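Local coordinates for aminotransferase class-III (Ochrobactrum anthropi, PDB 5GHG), which probably transfers amino groups between amines and keto or aldehyde acceptors as a class-III omega-transaminase using a pyridoxal-phosphate-derived cofactor, at residues L128-R132 with R304-I309; E196-T201 with P237-K243. The protein carries 1 engineered substitution. One frame throughout, in Å; residues are numbered along the deposited sequence.

Interaction 1: residues L128-R132 with R304-I309; sequences LIWYR and RVYAPI
R132 crosses from helix 118-135 to the short helix 303-306 and binds two successive backbone carbonyls there. The donors are two nitrogens of one guanidinium group. NE gives its N-H to V305 O at 3.1 Å, with a bent N-H...O angle of 140°. That donor lies in the carbonyl plane, on a lone pair. NH2 of R132 bonds R304 O, also at 3.1 Å, and this bond is straighter, at 159°. Here the donor sits above the carbonyl plane. Both oxygens lie close to the guanidinium plane, at its edge, so the pair of bonds limits rotation of the group. The side chain gets there by running fully extended from CG to NE, with CG anti to the backbone N (chi1 179°).

The remaining contacts are van der Waals packing. P308 CG packs against the guanidinium from an oblique direction, 3.5 Å from NE of R132. I309 fits between three side chains of the facing helix. Its CD1 makes an apolar contact with L128 CG at 3.7 Å, and its CG2 lies in the plane of the Y131 ring, 3.8 Å from CD2. The same CG2 touches CA and CB of R132. L128 CD2 also reaches V305 CG1, at 3.9 Å.

Nearby, the side chain of R304 pairs with D281. Y131 meets F171 of the second subunit, which places this contact beside the dimer interface.

One guanidinium group thus holds two successive main-chain oxygens. It ties helix 303-306 and the residues just after it to helix 118-135. The two carbonyl dipoles probably help to stabilise the positive charge of R132.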
loop_
_atom_site.group_PDB
_atom_site.type_symbol
_atom_site.label_atom_id
_atom_site.label_comp_id
_atom_site.label_asym_id
_atom_site.label_seq_id
_atom_site.Cartn_x
_atom_site.Cartn_y
_atom_site.Cartn_z
ATOM N N LEU B 128 5.923 -14.599 -2.656
ATOM C CA LEU B 128 5.394 -15.951 -2.583
ATOM C C LEU B 128 6.103 -16.867 -3.585
ATOM O O LEU B 128 6.427 -18.008 -3.266
ATOM C CB LEU B 128 3.888 -15.934 -2.836
ATOM C CG LEU B 128 3.082 -17.230 -2.884
ATOM C CD1 LEU B 128 1.604 -16.891 -2.743
ATOM C CD2 LEU B 128 3.337 -18.004 -4.202
ATOM N N ILE B 129 6.380 -16.354 -4.779
ATOM C CA ILE B 129 7.067 -17.144 -5.801
ATOM C C ILE B 129 8.477 -17.511 -5.349
ATOM O O ILE B 129 8.919 -18.656 -5.523
ATOM C CB ILE B 129 7.066 -16.384 -7.137
ATOM C CG1 ILE B 129 5.660 -16.420 -7.732
ATOM C CG2 ILE B 129 8.082 -16.990 -8.127
ATOM C CD1 ILE B 129 5.508 -15.531 -8.923
ATOM N N TRP B 130 9.211 -16.557 -4.752
ATOM C CA TRP B 130 10.546 -16.868 -4.256
ATOM C C TRP B 130 10.492 -17.898 -3.118
ATOM O O TRP B 130 11.293 -18.843 -3.070
ATOM C CB TRP B 130 11.257 -15.607 -3.775
ATOM C CG TRP B 130 11.593 -14.653 -4.829
ATOM C CD1 TRP B 130 11.550 -14.863 -6.173
ATOM C CD2 TRP B 130 12.045 -13.304 -4.649
ATOM N NE1 TRP B 130 11.943 -13.735 -6.842
ATOM C CE2 TRP B 130 12.255 -12.761 -5.932
ATOM C CE3 TRP B 130 12.295 -12.512 -3.526
ATOM C CZ2 TRP B 130 12.692 -11.447 -6.130
ATOM C CZ3 TRP B 130 12.744 -11.201 -3.718
ATOM C CH2 TRP B 130 12.930 -10.685 -5.012
ATOM N N TYR B 131 9.576 -17.696 -2.184
ATOM C CA TYR B 131 9.364 -18.648 -1.109
ATOM C C TYR B 131 9.055 -20.035 -1.668
ATOM O O TYR B 131 9.623 -21.036 -1.230
ATOM C CB TYR B 131 8.208 -18.151 -0.220
ATOM C CG TYR B 131 7.913 -19.034 0.944
ATOM C CD1 TYR B 131 8.541 -18.845 2.166
ATOM C CD2 TYR B 131 6.993 -20.077 0.825
ATOM C CE1 TYR B 131 8.245 -19.654 3.248
ATOM C CE2 TYR B 131 6.713 -20.901 1.882
ATOM C CZ TYR B 131 7.336 -20.686 3.095
ATOM O OH TYR B 131 7.052 -21.520 4.151
ATOM N N ARG B 132 8.190 -20.085 -2.677
ATOM C CA ARG B 132 7.765 -21.339 -3.271
ATOM C C ARG B 132 8.930 -22.064 -3.967
ATOM O O ARG B 132 9.077 -23.279 -3.835
ATOM C CB ARG B 132 6.632 -21.063 -4.261
ATOM C CG ARG B 132 6.097 -22.272 -4.991
ATOM C CD ARG B 132 4.993 -21.892 -5.974
ATOM N NE ARG B 132 4.513 -23.039 -6.731
ATOM C CZ ARG B 132 5.076 -23.501 -7.841
ATOM N NH1 ARG B 132 6.152 -22.917 -8.352
ATOM N NH2 ARG B 132 4.560 -24.552 -8.450
ATOM N N ARG B 304 -1.650 -25.720 -8.672
ATOM C CA ARG B 304 -0.257 -25.870 -9.053
ATOM C C ARG B 304 0.646 -24.970 -8.215
ATOM O O ARG B 304 1.677 -25.406 -7.701
ATOM C CB ARG B 304 -0.094 -25.554 -10.542
ATOM C CG ARG B 304 1.332 -25.539 -11.066
ATOM C CD ARG B 304 1.366 -24.922 -12.442
ATOM N NE ARG B 304 2.686 -24.975 -13.063
ATOM C CZ ARG B 304 2.988 -24.405 -14.222
ATOM N NH1 ARG B 304 2.065 -23.715 -14.884
ATOM N NH2 ARG B 304 4.213 -24.521 -14.714
ATOM N N VAL B 305 0.254 -23.696 -8.056
ATOM C CA VAL B 305 1.032 -22.781 -7.238
ATOM C C VAL B 305 0.906 -23.127 -5.771
ATOM O O VAL B 305 1.899 -23.134 -5.036
ATOM C CB VAL B 305 0.607 -21.323 -7.512
ATOM C CG1 VAL B 305 1.304 -20.358 -6.558
ATOM C CG2 VAL B 305 0.885 -20.950 -8.966
ATOM N N TYR B 306 -0.312 -23.413 -5.312
ATOM C CA TYR B 306 -0.569 -23.563 -3.882
ATOM C C TYR B 306 -0.016 -24.881 -3.317
ATOM O O TYR B 306 0.390 -24.913 -2.159
ATOM C CB TYR B 306 -2.069 -23.477 -3.605
ATOM C CG TYR B 306 -2.444 -23.610 -2.141
ATOM C CD1 TYR B 306 -2.124 -22.623 -1.223
ATOM C CD2 TYR B 306 -3.141 -24.736 -1.684
ATOM C CE1 TYR B 306 -2.472 -22.741 0.117
ATOM C CE2 TYR B 306 -3.493 -24.871 -0.352
ATOM C CZ TYR B 306 -3.157 -23.872 0.544
ATOM O OH TYR B 306 -3.502 -24.013 1.871
ATOM N N ALA B 307 0.007 -25.944 -4.114
ATOM C CA ALA B 307 0.335 -27.286 -3.595
ATOM C C ALA B 307 1.649 -27.333 -2.802
ATOM O O ALA B 307 1.630 -27.806 -1.662
ATOM C CB ALA B 307 0.365 -28.287 -4.747
ATOM N N PRO B 308 2.788 -26.855 -3.337
ATOM C CA PRO B 308 4.041 -26.949 -2.553
ATOM C C PRO B 308 4.116 -26.013 -1.353
ATOM O O PRO B 308 4.987 -26.209 -0.504
ATOM C CB PRO B 308 5.130 -26.598 -3.578
ATOM C CG PRO B 308 4.428 -25.803 -4.634
ATOM C CD PRO B 308 3.019 -26.327 -4.687
ATOM N N ILE B 309 3.270 -24.992 -1.259
ATOM C CA ILE B 309 3.284 -24.115 -0.104
ATOM C C ILE B 309 2.059 -24.333 0.782
ATOM O O ILE B 309 1.821 -23.556 1.702
ATOM C CB ILE B 309 3.421 -22.628 -0.490
ATOM C CG1 ILE B 309 2.256 -22.177 -1.372
ATOM C CG2 ILE B 309 4.747 -22.374 -1.185
ATOM C CD1 ILE B 309 2.373 -20.706 -1.790
#

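Interaction 2: residues E196-T201 with P237-K243; sequences EEQFAT and PKTYWEK
A200 CB faces P237 and T239 where helix 196-214 meets the type II turn P237-Y240 that leads into helix 240-250. Both helices belong to the large alpha/beta domain of a fold type I aminotransferase. The methyl lies 3.9 Å from P237 CG and 3.3 Å from T239 OG1. With only a methyl here, the backbones come close. P237 CG also approaches the F199 ring obliquely, 3.7 Å from CD2. Beside this centre, Y240 packs on L203 and F222, and its hydroxyl bonds R147.

Further out, E196 crosses P237 obliquely, its CG 3.3 Å from P237 CB. The glutamate is extended, its CG pointing directly opposite the backbone N (chi1 -179°), and this carries its carboxylate past the proline to the start of the turn. There OE1 accepts the N-H of K238 at 2.7 Å. The bond is nearly straight, at 168°, and uses the anti lone pair of OE1. K238 then bends at its last torsion, and NZ forms a long, weak salt bridge with E196 OE2. The aliphatic part of K238 crosses E197 at about a right angle, with CE close to E197 OE1. T239 CG2 touches the E197 carboxylate.

At the other edge, K243 reaches back along an extended chain. Its NZ is gripped from both segments. It bonds the hydroxyls of T201 and T239, and bonds the main-chain oxygen of E197 weakly. The T201 OG1 to K243 NZ distance is 2.8 Å, and K243 NZ to T239 OG1 is the same.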
loop_
_atom_site.group_PDB
_atom_site.type_symbol
_atom_site.label_atom_id
_atom_site.label_comp_id
_atom_site.label_asym_id
_atom_site.label_seq_id
_atom_site.Cartn_x
_atom_site.Cartn_y
_atom_site.Cartn_z
ATOM N N GLU B 196 1.079 -7.949 -38.432
ATOM C CA GLU B 196 0.728 -8.045 -37.023
ATOM C C GLU B 196 1.062 -9.434 -36.459
ATOM O O GLU B 196 1.657 -9.553 -35.379
ATOM C CB GLU B 196 -0.763 -7.724 -36.830
ATOM C CG GLU B 196 -1.275 -7.763 -35.417
ATOM C CD GLU B 196 -2.768 -7.449 -35.346
ATOM O OE1 GLU B 196 -3.461 -7.953 -34.433
ATOM O OE2 GLU B 196 -3.262 -6.702 -36.216
ATOM N N GLU B 197 0.692 -10.497 -37.173
ATOM C CA GLU B 197 0.972 -11.827 -36.671
ATOM C C GLU B 197 2.468 -12.162 -36.721
ATOM O O GLU B 197 2.961 -12.906 -35.870
ATOM C CB GLU B 197 0.154 -12.884 -37.418
ATOM C CG GLU B 197 -1.336 -12.819 -37.097
ATOM C CD GLU B 197 -2.123 -14.031 -37.613
ATOM O OE1 GLU B 197 -3.380 -13.997 -37.550
ATOM O OE2 GLU B 197 -1.485 -15.008 -38.055
ATOM N N GLN B 198 3.191 -11.641 -37.704
ATOM C CA GLN B 198 4.631 -11.838 -37.727
ATOM C C GLN B 198 5.276 -11.148 -36.529
ATOM O O GLN B 198 6.203 -11.678 -35.919
ATOM C CB GLN B 198 5.225 -11.316 -39.040
ATOM C CG GLN B 198 6.743 -11.430 -39.153
ATOM C CD GLN B 198 7.274 -12.840 -38.976
ATOM O OE1 GLN B 198 8.304 -13.069 -38.300
ATOM N NE2 GLN B 198 6.592 -13.793 -39.562
ATOM N N PHE B 199 4.777 -9.961 -36.185
ATOM C CA PHE B 199 5.275 -9.246 -35.016
ATOM C C PHE B 199 5.038 -10.068 -33.738
ATOM O O PHE B 199 5.900 -10.133 -32.870
ATOM C CB PHE B 199 4.573 -7.885 -34.956
ATOM C CG PHE B 199 4.846 -7.094 -33.726
ATOM C CD1 PHE B 199 6.144 -6.699 -33.402
ATOM C CD2 PHE B 199 3.798 -6.692 -32.903
ATOM C CE1 PHE B 199 6.379 -5.936 -32.274
ATOM C CE2 PHE B 199 4.047 -5.928 -31.773
ATOM C CZ PHE B 199 5.320 -5.554 -31.464
ATOM N N ALA B 200 3.885 -10.719 -33.642
ATOM C CA ALA B 200 3.615 -11.583 -32.501
ATOM C C ALA B 200 4.581 -12.757 -32.459
ATOM O O ALA B 200 5.100 -13.125 -31.391
ATOM C CB ALA B 200 2.178 -12.070 -32.545
ATOM N N THR B 201 4.831 -13.367 -33.609
ATOM C CA THR B 201 5.830 -14.424 -33.682
ATOM C C THR B 201 7.191 -13.919 -33.230
ATOM O O THR B 201 7.889 -14.589 -32.454
ATOM C CB THR B 201 5.884 -14.989 -35.108
ATOM O OG1 THR B 201 4.687 -15.712 -35.367
ATOM C CG2 THR B 201 7.093 -15.915 -35.297
ATOM N N PRO B 237 -0.904 -7.797 -30.364
ATOM C CA PRO B 237 -1.320 -8.257 -31.687
ATOM C C PRO B 237 -2.026 -9.599 -31.594
ATOM O O PRO B 237 -1.899 -10.343 -30.615
ATOM C CB PRO B 237 0.006 -8.348 -32.457
ATOM C CG PRO B 237 1.030 -8.549 -31.411
ATOM C CD PRO B 237 0.554 -7.818 -30.203
ATOM N N LYS B 238 -2.823 -9.904 -32.611
ATOM C CA LYS B 238 -3.472 -11.194 -32.617
ATOM C C LYS B 238 -2.419 -12.304 -32.657
ATOM O O LYS B 238 -1.371 -12.168 -33.312
ATOM C CB LYS B 238 -4.451 -11.319 -33.792
ATOM C CG LYS B 238 -3.914 -10.934 -35.138
ATOM C CD LYS B 238 -4.994 -11.172 -36.210
ATOM C CE LYS B 238 -4.463 -10.985 -37.645
ATOM N NZ LYS B 238 -4.160 -9.558 -37.949
ATOM N N THR B 239 -2.695 -13.380 -31.917
ATOM C CA THR B 239 -1.872 -14.563 -31.720
ATOM C C THR B 239 -0.776 -14.359 -30.681
ATOM O O THR B 239 -0.104 -15.329 -30.314
ATOM C CB THR B 239 -1.224 -15.108 -33.023
ATOM O OG1 THR B 239 -0.158 -14.255 -33.460
ATOM C CG2 THR B 239 -2.279 -15.255 -34.126
ATOM N N TYR B 240 -0.587 -13.141 -30.168
ATOM C CA TYR B 240 0.471 -12.906 -29.189
ATOM C C TYR B 240 0.327 -13.817 -27.973
ATOM O O TYR B 240 1.269 -14.530 -27.594
ATOM C CB TYR B 240 0.448 -11.443 -28.739
ATOM C CG TYR B 240 1.375 -11.133 -27.583
ATOM C CD1 TYR B 240 2.722 -10.855 -27.806
ATOM C CD2 TYR B 240 0.900 -11.093 -26.275
ATOM C CE1 TYR B 240 3.563 -10.530 -26.774
ATOM C CE2 TYR B 240 1.745 -10.753 -25.210
ATOM C CZ TYR B 240 3.072 -10.479 -25.464
ATOM O OH TYR B 240 3.950 -10.156 -24.446
ATOM N N TRP B 241 -0.826 -13.786 -27.325
ATOM C CA TRP B 241 -0.957 -14.522 -26.079
ATOM C C TRP B 241 -0.891 -16.030 -26.285
ATOM O O TRP B 241 -0.382 -16.760 -25.423
ATOM C CB TRP B 241 -2.225 -14.107 -25.335
ATOM C CG TRP B 241 -1.993 -12.853 -24.515
ATOM C CD1 TRP B 241 -2.544 -11.622 -24.705
ATOM C CD2 TRP B 241 -1.103 -12.724 -23.397
ATOM N NE1 TRP B 241 -2.068 -10.736 -23.768
ATOM C CE2 TRP B 241 -1.179 -11.390 -22.955
ATOM C CE3 TRP B 241 -0.254 -13.608 -22.731
ATOM C CZ2 TRP B 241 -0.443 -10.916 -21.855
ATOM C CZ3 TRP B 241 0.476 -13.129 -21.621
ATOM C CH2 TRP B 241 0.381 -11.805 -21.217
ATOM N N GLU B 242 -1.371 -16.519 -27.426
ATOM C CA GLU B 242 -1.241 -17.940 -27.735
ATOM C C GLU B 242 0.230 -18.328 -27.894
ATOM O O GLU B 242 0.692 -19.304 -27.306
ATOM C CB GLU B 242 -2.033 -18.281 -28.996
ATOM C CG GLU B 242 -1.824 -19.684 -29.496
ATOM C CD GLU B 242 -2.459 -19.932 -30.865
ATOM O OE1 GLU B 242 -2.079 -20.920 -31.524
ATOM O OE2 GLU B 242 -3.339 -19.148 -31.277
ATOM N N LYS B 243 0.981 -17.544 -28.665
ATOM C CA LYS B 243 2.387 -17.850 -28.887
ATOM C C LYS B 243 3.213 -17.665 -27.631
ATOM O O LYS B 243 4.123 -18.457 -27.365
ATOM C CB LYS B 243 2.928 -17.014 -30.044
ATOM C CG LYS B 243 2.190 -17.270 -31.354
ATOM C CD LYS B 243 2.548 -16.262 -32.451
ATOM C CE LYS B 243 1.910 -16.686 -33.796
ATOM N NZ LYS B 243 1.926 -15.601 -34.815
#

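Interactions 1 and 2 lie in the same chain but do not touch. Their centres are 30 Å apart and their nearest atoms about 13 Å apart. Along the chain, both segments of interaction 2 fall between those of interaction 1. Strand 219-224 lies beside both: Y240 packs on it, and so does I129 of helix 118-135, which does not face 304-309. Interaction 1 lies beside the second subunit, whereas no other chain of the assembly touches interaction 2. The pocket residues S117, G118, S119 and N122 are at the start of helix 118-135, upstream of interaction 1. The Y240 side chain is about 14 Å from the bound PMP, and no residue of interaction 2 is among the pocket residues.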